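Local coordinates for putative CRISPR-associated endoribonuclease-like protein Cas6nc (PDB 3QJL) that binds CRISPR RNA through a ferredoxin-like RAMP architecture of the Cas6 family and probably takes part in prokaryotic defence against mobile genetic elements, at residues L11-K15 / D16-L20; E88-I91 / R92-E96. One frame throughout, in Å; residues are numbered along the deposited sequence.

From the N terminus, the chain runs up strand 5-13 and, on leaving it, makes the turn of contact 1 (11-15 with 16-20), which leads into the short strand 19-20. That is the edge strand of a small antiparallel sheet, next to 71-74, so the turn joins it to strand 5-13, central in the N-terminal sheet between 79-85 and 109-118. Only after strand 79-85 does contact 2 (88-91 with 92-96) follow, as the first turns of helix 88-100. The two lie in series, neither enclosing nor crossing the other, with centres about 26 Å apart. Strand 5-13 relates them: contact 1 is at its C-terminal end, whereas Ile91 of contact 2 packs on its Met5 and Ile7.

Contact 1: L11-K15 / D16-L20; sequences LLPLK and DNPIL
Between Pro13 and Pro18 the backbone leaves strand 5-13 and swings round through Leu14, Lys15, Asp16 and Asn17, where positive phi and psi (52° and 52°) help turn it back toward strand 19-20. The two prolines then face each other across the mouth of this turn. The meeting is made by a single carbon on one side: Pro13 CB comes 3.6 Å from Pro18 CB and 3.7 Å from Pro18 CG, arriving at the CB-CG edge of the Pro18 ring, roughly in its mean plane. The carbonyl oxygen of Lys15 instead lies over one face of that ring, at van der Waals range, 3.7 Å from Pro18 CD and nearly as close to its CB and CG. The turn connects the central strand of the N-terminal ferredoxin-like sheet to a small antiparallel sheet, where Pro18 and Leu20 make backbone hydrogen bonds to Ile74 and Ile72. Ile74 touches both proline rings, while Phe111 and Leu109 of strand 109-118 add contacts to Pro13 and Pro18 respectively. At the bend, the end of the Lys15 side chain leads away from the following residues. The Asp16 side chain starts away from residues 11-15, at an exposed position, and the nearest atoms of residues 11-20 and the bound RNA are about 5 Å apart.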
ATOM      1  N   LEU A  11       1.379 -23.315   9.575  1.00 55.95           N
ATOM      2  CA  LEU A  11       0.647 -24.181   8.667  1.00 55.68           C
ATOM      3  C   LEU A  11       1.529 -24.618   7.511  1.00 65.13           C
ATOM      4  O   LEU A  11       2.393 -23.863   7.044  1.00 61.70           O
ATOM      5  CB  LEU A  11      -0.600 -23.485   8.146  1.00 51.48           C
ATOM      6  CG  LEU A  11      -1.621 -23.134   9.218  1.00 52.36           C
ATOM      7  CD1 LEU A  11      -2.433 -21.963   8.774  1.00 56.94           C
ATOM      8  CD2 LEU A  11      -2.518 -24.317   9.515  1.00 58.87           C
ATOM      9  N   LEU A  12       1.317 -25.853   7.070  1.00 67.02           N
ATOM     10  CA  LEU A  12       2.106 -26.434   5.997  1.00 64.43           C
ATOM     11  C   LEU A  12       1.210 -26.718   4.808  1.00 67.72           C
ATOM     12  O   LEU A  12       0.249 -27.481   4.926  1.00 68.37           O
ATOM     13  CB  LEU A  12       2.784 -27.713   6.479  1.00 64.38           C
ATOM     14  CG  LEU A  12       3.525 -27.549   7.812  1.00 68.47           C
ATOM     15  CD1 LEU A  12       3.541 -28.853   8.608  1.00 71.24           C
ATOM     16  CD2 LEU A  12       4.937 -27.017   7.609  1.00 64.74           C
ATOM     17  N   PRO A  13       1.497 -26.074   3.667  1.00 68.16           N
ATOM     18  CA  PRO A  13       0.758 -26.294   2.421  1.00 66.32           C
ATOM     19  C   PRO A  13       1.046 -27.700   1.933  1.00 68.24           C
ATOM     20  O   PRO A  13       2.211 -28.075   1.884  1.00 68.14           O
ATOM     21  CB  PRO A  13       1.379 -25.277   1.459  1.00 63.25           C
ATOM     22  CG  PRO A  13       2.185 -24.352   2.315  1.00 64.68           C
ATOM     23  CD  PRO A  13       2.625 -25.154   3.481  1.00 65.98           C
ATOM     24  N   LEU A  14       0.021 -28.456   1.565  1.00 71.20           N
ATOM     25  CA  LEU A  14       0.214 -29.873   1.263  1.00 78.16           C
ATOM     26  C   LEU A  14       0.921 -30.207  -0.055  1.00 82.66           C
ATOM     27  O   LEU A  14       1.904 -30.951  -0.061  1.00 90.62           O
ATOM     28  CB  LEU A  14      -1.097 -30.652   1.400  1.00 76.26           C
ATOM     29  CG  LEU A  14      -1.506 -30.797   2.868  1.00 74.51           C
ATOM     30  CD1 LEU A  14      -2.606 -31.840   3.047  1.00 73.78           C
ATOM     31  CD2 LEU A  14      -0.285 -31.143   3.710  1.00 65.68           C
ATOM     32  N   LYS A  15       0.438 -29.679  -1.169  1.00 71.14           N
ATOM     33  CA  LYS A  15       1.009 -30.100  -2.439  1.00 77.89           C
ATOM     34  C   LYS A  15       2.038 -29.114  -2.971  1.00 81.10           C
ATOM     35  O   LYS A  15       2.319 -28.101  -2.329  1.00 76.70           O
ATOM     36  CB  LYS A  15      -0.098 -30.363  -3.454  1.00 83.67           C
ATOM     37  CG  LYS A  15      -1.054 -31.442  -2.985  1.00 85.21           C
ATOM     38  CD  LYS A  15      -2.033 -31.854  -4.066  1.00 85.92           C
ATOM     39  CE  LYS A  15      -2.737 -33.142  -3.674  1.00 93.04           C
ATOM     40  NZ  LYS A  15      -3.294 -33.065  -2.292  1.00 93.06           N
ATOM     41  N   ASP A  16       2.621 -29.431  -4.125  1.00 83.83           N
ATOM     42  CA  ASP A  16       3.564 -28.525  -4.781  1.00 88.52           C
ATOM     43  C   ASP A  16       2.793 -27.398  -5.453  1.00 77.58           C
ATOM     44  O   ASP A  16       1.619 -27.564  -5.798  1.00 70.73           O
ATOM     45  CB  ASP A  16       4.421 -29.259  -5.821  1.00 91.27           C
ATOM     46  CG  ASP A  16       4.997 -30.564  -5.294  1.00 96.14           C
ATOM     47  OD1 ASP A  16       5.857 -30.519  -4.380  1.00 90.90           O
ATOM     48  OD2 ASP A  16       4.594 -31.633  -5.805  1.00 96.94           O
ATOM     49  N   ASN A  17       3.456 -26.259  -5.635  1.00 74.86           N
ATOM     50  CA  ASN A  17       2.827 -25.081  -6.237  1.00 77.95           C
ATOM     51  C   ASN A  17       1.518 -24.717  -5.551  1.00 70.44           C
ATOM     52  O   ASN A  17       0.480 -24.564  -6.214  1.00 58.78           O
ATOM     53  CB  ASN A  17       2.582 -25.293  -7.736  1.00 77.03           C
ATOM     54  CG  ASN A  17       3.845 -25.677  -8.482  1.00 84.53           C
ATOM     55  OD1 ASN A  17       4.961 -25.416  -8.020  1.00 86.63           O
ATOM     56  ND2 ASN A  17       3.679 -26.301  -9.643  1.00 85.63           N
ATOM     57  N   PRO A  18       1.562 -24.577  -4.217  1.00 69.83           N
ATOM     58  CA  PRO A  18       0.330 -24.296  -3.486  1.00 66.19           C
ATOM     59  C   PRO A  18      -0.076 -22.845  -3.728  1.00 58.60           C
ATOM     60  O   PRO A  18       0.795 -21.980  -3.859  1.00 54.76           O
ATOM     61  CB  PRO A  18       0.738 -24.530  -2.030  1.00 59.57           C
ATOM     62  CG  PRO A  18       2.183 -24.171  -1.993  1.00 57.19           C
ATOM     63  CD  PRO A  18       2.749 -24.543  -3.341  1.00 63.80           C
ATOM     64  N   ILE A  19      -1.381 -22.598  -3.805  1.00 55.90           N
ATOM     65  CA  ILE A  19      -1.912 -21.259  -4.023  1.00 53.11           C
ATOM     66  C   ILE A  19      -3.036 -20.933  -3.045  1.00 54.69           C
ATOM     67  O   ILE A  19      -4.068 -21.607  -3.005  1.00 56.65           O
ATOM     68  CB  ILE A  19      -2.404 -21.071  -5.486  1.00 60.37           C
ATOM     69  CG1 ILE A  19      -1.213 -21.077  -6.449  1.00 57.90           C
ATOM     70  CG2 ILE A  19      -3.204 -19.768  -5.646  1.00 53.38           C
ATOM     71  CD1 ILE A  19      -1.602 -21.216  -7.890  1.00 57.65           C
ATOM     72  N   LEU A  20      -2.828 -19.882  -2.264  1.00 52.39           N
ATOM     73  CA  LEU A  20      -3.798 -19.437  -1.274  1.00 53.38           C
ATOM     74  C   LEU A  20      -4.811 -18.462  -1.881  1.00 54.47           C
ATOM     75  O   LEU A  20      -4.436 -17.408  -2.385  1.00 54.72           O
ATOM     76  CB  LEU A  20      -3.045 -18.762  -0.128  1.00 51.75           C
ATOM     77  CG  LEU A  20      -3.841 -18.121   1.001  1.00 48.09           C
ATOM     78  CD1 LEU A  20      -4.780 -19.122   1.634  1.00 51.58           C
ATOM     79  CD2 LEU A  20      -2.884 -17.558   2.019  1.00 43.11           C
TER

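Contact 2: E88-I91 / R92-E96; sequences EDII and RAIAE
Ile90 and Ile94, one helical turn apart, run side by side in the same direction on the buried face of the helix, with Ile90 CG2 3.8 Å from Ile94 CD1. That branch of Ile90 is the one opposite its backbone N, the chi1 of -72° having placed CG1 beside the N instead. Backbone bonds of the i to i+4 pattern tie the turns together: Arg92 N reaches Glu88 O at 2.9 Å, and Ala95 N reaches Ile91 O at 3.0 Å in a nearly straight bond (174°). This is the start of helix 88-100, which covers the N-terminal ferredoxin-like sheet: Ile91 rests on Met5 and Ile7, Ile94 on Ile83, while Ile90 and Ile94 also meet Leu47 of helix 41-47. The exposed side is looser, and its Glu88, Asp89 and Arg92 also touch a crystal neighbour. There Asp89 and Arg92 lie alongside each other, their carboxylate and guanidinium planes 34° apart, with Asp89 OD1 3.5 Å from Arg92 NH1. The oxygen sits well out of the guanidinium plane, leaving attraction between charges without a directed N-H. Asp89 O lies over one face of the same guanidinium, whose NH2 also has a long, weak ion pair with Glu40.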
ATOM      1  N   GLU A  88      -7.380 -16.152  28.173  1.00 59.73           N
ATOM      2  CA  GLU A  88      -6.462 -17.224  27.802  1.00 59.08           C
ATOM      3  C   GLU A  88      -7.135 -18.585  27.864  1.00 54.87           C
ATOM      4  O   GLU A  88      -6.585 -19.574  27.397  1.00 51.91           O
ATOM      5  CB  GLU A  88      -5.137 -17.176  28.568  1.00 64.68           C
ATOM      6  CG  GLU A  88      -5.088 -17.990  29.836  1.00 81.94           C
ATOM      7  CD  GLU A  88      -5.741 -17.283  30.999  1.00 88.00           C
ATOM      8  OE1 GLU A  88      -6.423 -16.257  30.747  1.00 89.87           O
ATOM      9  OE2 GLU A  88      -5.564 -17.752  32.152  1.00 77.49           O
ATOM     10  N   ASP A  89      -8.353 -18.626  28.386  1.00 51.05           N
ATOM     11  CA  ASP A  89      -9.159 -19.823  28.218  1.00 54.44           C
ATOM     12  C   ASP A  89      -9.606 -20.021  26.769  1.00 55.76           C
ATOM     13  O   ASP A  89      -9.689 -21.154  26.295  1.00 58.51           O
ATOM     14  CB  ASP A  89     -10.336 -19.856  29.190  1.00 59.86           C
ATOM     15  CG  ASP A  89      -9.934 -20.381  30.562  1.00 68.45           C
ATOM     16  OD1 ASP A  89      -8.968 -21.181  30.635  1.00 66.01           O
ATOM     17  OD2 ASP A  89     -10.574 -19.988  31.564  1.00 72.58           O
ATOM     18  N   ILE A  90      -9.873 -18.925  26.055  1.00 58.73           N
ATOM     19  CA  ILE A  90     -10.154 -19.013  24.618  1.00 52.35           C
ATOM     20  C   ILE A  90      -8.918 -19.466  23.833  1.00 50.94           C
ATOM     21  O   ILE A  90      -9.004 -20.332  22.957  1.00 50.06           O
ATOM     22  CB  ILE A  90     -10.679 -17.694  24.051  1.00 46.63           C
ATOM     23  CG1 ILE A  90     -12.108 -17.440  24.519  1.00 45.89           C
ATOM     24  CG2 ILE A  90     -10.672 -17.749  22.555  1.00 51.12           C
ATOM     25  CD1 ILE A  90     -12.530 -15.994  24.413  1.00 48.28           C
ATOM     26  N   ILE A  91      -7.765 -18.893  24.158  1.00 46.53           N
ATOM     27  CA  ILE A  91      -6.530 -19.292  23.500  1.00 44.58           C
ATOM     28  C   ILE A  91      -6.239 -20.775  23.708  1.00 52.00           C
ATOM     29  O   ILE A  91      -5.982 -21.517  22.755  1.00 48.25           O
ATOM     30  CB  ILE A  91      -5.350 -18.487  24.018  1.00 47.59           C
ATOM     31  CG1 ILE A  91      -5.565 -16.986  23.756  1.00 59.29           C
ATOM     32  CG2 ILE A  91      -4.092 -18.953  23.348  1.00 50.52           C
ATOM     33  CD1 ILE A  91      -5.924 -16.624  22.283  1.00 47.10           C
ATOM     34  N   ARG A  92      -6.297 -21.185  24.977  1.00 61.28           N
ATOM     35  CA  ARG A  92      -6.062 -22.555  25.428  1.00 49.14           C
ATOM     36  C   ARG A  92      -6.897 -23.520  24.605  1.00 47.83           C
ATOM     37  O   ARG A  92      -6.371 -24.433  23.981  1.00 46.55           O
ATOM     38  CB  ARG A  92      -6.464 -22.641  26.900  1.00 57.89           C
ATOM     39  CG  ARG A  92      -5.650 -23.582  27.772  1.00 63.33           C
ATOM     40  CD  ARG A  92      -6.394 -24.892  27.981  1.00 68.99           C
ATOM     41  NE  ARG A  92      -7.774 -24.780  27.523  1.00 74.31           N
ATOM     42  CZ  ARG A  92      -8.818 -24.605  28.329  1.00 78.05           C
ATOM     43  NH1 ARG A  92      -8.625 -24.550  29.649  1.00 73.26           N
ATOM     44  NH2 ARG A  92     -10.049 -24.498  27.809  1.00 64.87           N
ATOM     45  N   ALA A  93      -8.202 -23.283  24.580  1.00 49.22           N
ATOM     46  CA  ALA A  93      -9.137 -24.108  23.818  1.00 48.07           C
ATOM     47  C   ALA A  93      -8.875 -24.136  22.313  1.00 48.88           C
ATOM     48  O   ALA A  93      -9.170 -25.120  21.649  1.00 48.91           O
ATOM     49  CB  ALA A  93     -10.554 -23.661  24.083  1.00 50.48           C
ATOM     50  N   ILE A  94      -8.342 -23.056  21.758  1.00 50.12           N
ATOM     51  CA  ILE A  94      -8.094 -23.044  20.323  1.00 50.13           C
ATOM     52  C   ILE A  94      -6.889 -23.920  19.995  1.00 48.23           C
ATOM     53  O   ILE A  94      -6.924 -24.730  19.064  1.00 49.26           O
ATOM     54  CB  ILE A  94      -7.927 -21.609  19.773  1.00 46.60           C
ATOM     55  CG1 ILE A  94      -9.269 -20.880  19.815  1.00 48.27           C
ATOM     56  CG2 ILE A  94      -7.384 -21.627  18.347  1.00 40.28           C
ATOM     57  CD1 ILE A  94      -9.181 -19.391  19.483  1.00 44.47           C
ATOM     58  N   ALA A  95      -5.826 -23.757  20.772  1.00 45.79           N
ATOM     59  CA  ALA A  95      -4.639 -24.589  20.619  1.00 52.80           C
ATOM     60  C   ALA A  95      -4.993 -26.085  20.597  1.00 56.46           C
ATOM     61  O   ALA A  95      -4.582 -26.813  19.693  1.00 55.23           O
ATOM     62  CB  ALA A  95      -3.651 -24.289  21.733  1.00 48.32           C
ATOM     63  N   GLU A  96      -5.769 -26.531  21.585  1.00 52.53           N
ATOM     64  CA  GLU A  96      -6.168 -27.931  21.678  1.00 54.02           C
ATOM     65  C   GLU A  96      -6.968 -28.385  20.456  1.00 58.91           C
ATOM     66  O   GLU A  96      -6.601 -29.361  19.786  1.00 57.16           O
ATOM     67  CB  GLU A  96      -6.983 -28.170  22.950  1.00 54.77           C
ATOM     68  CG  GLU A  96      -6.886 -29.600  23.461  1.00 57.65           C
ATOM     69  CD  GLU A  96      -7.693 -29.844  24.732  1.00 65.51           C
ATOM     70  OE1 GLU A  96      -8.247 -30.959  24.876  1.00 64.80           O
ATOM     71  OE2 GLU A  96      -7.770 -28.933  25.590  1.00 66.11           O
TER